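Local coordinates for protein chloramphenicol acetyltransferase (Vibrio fischeri, PDB 5UX9) that probably transfers the acetyl group of acetyl-CoA to the 3-hydroxyl of chloramphenicol, conferring resistance to the antibiotic, at residues 186-191 with 209-214. Residues are numbered along the deposited sequence; the frame is centred on the assembly and turned at random.
Sequences IKWWDW and EELEQY. With MG (magnesium ion), chain F.
The indole of Trp191, which packs against Leu211 and Tyr214, is held by its own segment: NE1 donates to the carbonyl O of Ile186 at 3.2 Å. The N-H meets that oxygen at 154°, coming from above the carbonyl plane while the oxygen stays close to the plane of the ring. Since the acceptor belongs to the last turn of helix 177-186, the bond ties the residue that follows the 3-10 turn 188-190 back to the helix end and limits how the indole can rotate. With CG beside the backbone N (chi1 -64°), the six-membered ring of Trp191 is carried toward helix 208-219, where CH2 lies 3.7 Å from CD1 of Leu211. The other branch of the same leucine, CD2, meets CD1 of Ile186, also at 3.7 Å, and more distantly CB of Trp188, so that one forked side chain touches three partners. Ile98 of a second subunit also packs on Leu211, bringing the trimer interface to this small core. Farther along the helix, CD2 of Tyr214 approaches CZ3 of Trp191 at 4.0 Å; the two rings are nearly parallel, at 19°, yet offset so widely that little of one lies over the other, and the phenol OH is hydrogen-bonded to ND1 of His195. One residue before Leu211, Glu210 extends from the helix to bind magnesium through OE1 at 2.3 Å, a site shared with His207 and two waters. The chemistry thus divides by helix face: apolar contacts join the C-terminal helices beside the left-handed beta-helix, while the carboxylate ligand reaches the metal away from that core.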
loop_
_atom_site.group_PDB
_atom_site.type_symbol
_atom_site.label_atom_id
_atom_site.label_comp_id
_atom_site.label_asym_id
_atom_site.label_seq_id
_atom_site.Cartn_x
_atom_site.Cartn_y
_atom_site.Cartn_z
ATOM N N ILE A 186 2.433 36.105 5.233
ATOM C CA ILE A 186 2.714 36.721 3.940
ATOM C C ILE A 186 1.971 35.987 2.828
ATOM O O ILE A 186 1.442 36.614 1.901
ATOM C CB ILE A 186 4.232 36.788 3.671
ATOM C CG1 ILE A 186 4.850 35.390 3.602
ATOM C CG2 ILE A 186 4.923 37.640 4.726
ATOM C CD1 ILE A 186 6.296 35.393 3.151
ATOM N N LYS A 187 1.905 34.654 2.910
ATOM C CA LYS A 187 1.218 33.816 1.929
ATOM C C LYS A 187 1.673 34.124 0.507
ATOM O O LYS A 187 0.958 34.795 -0.246
ATOM C CB LYS A 187 -0.298 33.986 2.052
ATOM C CG LYS A 187 -0.845 33.706 3.444
ATOM C CD LYS A 187 -2.364 33.593 3.440
ATOM C CE LYS A 187 -3.000 34.482 4.499
ATOM N NZ LYS A 187 -2.941 35.928 4.139
ATOM N N TRP A 188 2.856 33.633 0.129
ATOM C CA TRP A 188 3.410 33.957 -1.181
ATOM C C TRP A 188 2.577 33.371 -2.315
ATOM O O TRP A 188 2.564 33.925 -3.421
ATOM C CB TRP A 188 4.855 33.464 -1.279
ATOM C CG TRP A 188 4.990 31.974 -1.199
ATOM C CD1 TRP A 188 5.258 31.235 -0.084
ATOM C CD2 TRP A 188 4.862 31.040 -2.278
ATOM N NE1 TRP A 188 5.304 29.899 -0.400
ATOM C CE2 TRP A 188 5.064 29.753 -1.741
ATOM C CE3 TRP A 188 4.596 31.167 -3.644
ATOM C CZ2 TRP A 188 5.007 28.602 -2.523
ATOM C CZ3 TRP A 188 4.540 30.024 -4.419
ATOM C CH2 TRP A 188 4.746 28.759 -3.857
ATOM N N TRP A 189 1.883 32.257 -2.067
ATOM C CA TRP A 189 1.096 31.613 -3.113
ATOM C C TRP A 189 -0.061 32.477 -3.593
ATOM O O TRP A 189 -0.573 32.248 -4.694
ATOM C CB TRP A 189 0.564 30.270 -2.612
ATOM C CG TRP A 189 0.060 30.323 -1.204
ATOM C CD1 TRP A 189 -1.183 30.704 -0.792
ATOM C CD2 TRP A 189 0.792 29.990 -0.018
ATOM N NE1 TRP A 189 -1.273 30.625 0.576
ATOM C CE2 TRP A 189 -0.074 30.190 1.075
ATOM C CE3 TRP A 189 2.094 29.542 0.225
ATOM C CZ2 TRP A 189 0.319 29.955 2.391
ATOM C CZ3 TRP A 189 2.482 29.310 1.532
ATOM C CH2 TRP A 189 1.598 29.517 2.599
ATOM N N ASP A 190 -0.488 33.457 -2.798
ATOM C CA ASP A 190 -1.575 34.345 -3.181
ATOM C C ASP A 190 -1.100 35.586 -3.923
ATOM O O ASP A 190 -1.937 36.365 -4.393
ATOM C CB ASP A 190 -2.368 34.775 -1.943
ATOM C CG ASP A 190 -3.269 33.679 -1.417
ATOM O OD1 ASP A 190 -3.437 32.659 -2.118
ATOM O OD2 ASP A 190 -3.810 33.837 -0.301
ATOM N N TRP A 191 0.211 35.789 -4.037
ATOM C CA TRP A 191 0.742 36.976 -4.680
ATOM C C TRP A 191 0.369 37.003 -6.160
ATOM O O TRP A 191 0.086 35.962 -6.757
ATOM C CB TRP A 191 2.262 37.020 -4.546
ATOM C CG TRP A 191 2.766 37.146 -3.143
ATOM C CD1 TRP A 191 2.021 37.192 -2.001
ATOM C CD2 TRP A 191 4.136 37.254 -2.734
ATOM N NE1 TRP A 191 2.842 37.316 -0.906
ATOM C CE2 TRP A 191 4.144 37.357 -1.329
ATOM C CE3 TRP A 191 5.355 37.269 -3.420
ATOM C CZ2 TRP A 191 5.324 37.473 -0.596
ATOM C CZ3 TRP A 191 6.525 37.387 -2.691
ATOM C CH2 TRP A 191 6.501 37.487 -1.294
ATOM N N GLU A 209 13.470 35.238 5.544
ATOM C CA GLU A 209 13.629 36.642 5.911
ATOM C C GLU A 209 13.637 37.546 4.681
ATOM O O GLU A 209 12.993 38.603 4.674
ATOM C CB GLU A 209 14.906 36.827 6.738
ATOM C CG GLU A 209 16.220 36.513 6.015
ATOM C CD GLU A 209 16.509 35.025 5.912
ATOM O OE1 GLU A 209 17.326 34.636 5.050
ATOM O OE2 GLU A 209 15.919 34.244 6.689
ATOM N N GLU A 210 14.352 37.142 3.627
ATOM C CA GLU A 210 14.371 37.931 2.400
ATOM C C GLU A 210 12.982 38.007 1.782
ATOM O O GLU A 210 12.574 39.060 1.280
ATOM C CB GLU A 210 15.368 37.336 1.405
ATOM C CG GLU A 210 16.826 37.472 1.814
ATOM C CD GLU A 210 17.781 36.960 0.750
ATOM O OE1 GLU A 210 18.211 35.791 0.842
ATOM O OE2 GLU A 210 18.097 37.728 -0.184
ATOM N N LEU A 211 12.241 36.897 1.816
ATOM C CA LEU A 211 10.878 36.899 1.298
ATOM C C LEU A 211 9.996 37.867 2.075
ATOM O O LEU A 211 9.190 38.596 1.485
ATOM C CB LEU A 211 10.301 35.485 1.345
ATOM C CG LEU A 211 9.101 35.214 0.438
ATOM C CD1 LEU A 211 9.484 35.401 -1.022
ATOM C CD2 LEU A 211 8.558 33.816 0.681
ATOM N N GLU A 212 10.139 37.894 3.404
ATOM C CA GLU A 212 9.368 38.836 4.210
ATOM C C GLU A 212 9.743 40.276 3.881
ATOM O O GLU A 212 8.872 41.154 3.827
ATOM C CB GLU A 212 9.575 38.554 5.698
ATOM C CG GLU A 212 8.649 39.353 6.610
ATOM C CD GLU A 212 8.942 39.142 8.085
ATOM O OE1 GLU A 212 10.100 38.820 8.426
ATOM O OE2 GLU A 212 8.013 39.304 8.904
ATOM N N GLN A 213 11.034 40.540 3.660
ATOM C CA GLN A 213 11.454 41.886 3.279
ATOM C C GLN A 213 10.849 42.292 1.941
ATOM O O GLN A 213 10.378 43.426 1.781
ATOM C CB GLN A 213 12.978 41.970 3.225
ATOM C CG GLN A 213 13.630 42.164 4.583
ATOM C CD GLN A 213 12.968 43.263 5.390
ATOM O OE1 GLN A 213 12.896 44.414 4.956
ATOM N NE2 GLN A 213 12.474 42.912 6.571
ATOM N N TYR A 214 10.851 41.379 0.966
ATOM C CA TYR A 214 10.226 41.676 -0.318
ATOM C C TYR A 214 8.738 41.954 -0.151
ATOM O O TYR A 214 8.209 42.902 -0.741
ATOM C CB TYR A 214 10.446 40.521 -1.296
ATOM C CG TYR A 214 9.983 40.813 -2.709
ATOM C CD1 TYR A 214 10.887 41.198 -3.692
ATOM C CD2 TYR A 214 8.640 40.703 -3.062
ATOM C CE1 TYR A 214 10.469 41.466 -4.986
ATOM C CE2 TYR A 214 8.214 40.970 -4.349
ATOM C CZ TYR A 214 9.132 41.350 -5.307
ATOM O OH TYR A 214 8.708 41.615 -6.589
HETATM MG MG MG F . 18.829 34.320 -0.834
HETATM O O HOH W 1 20.422 35.358 0.087
HETATM O O HOH W 2 18.957 33.888 -2.865
#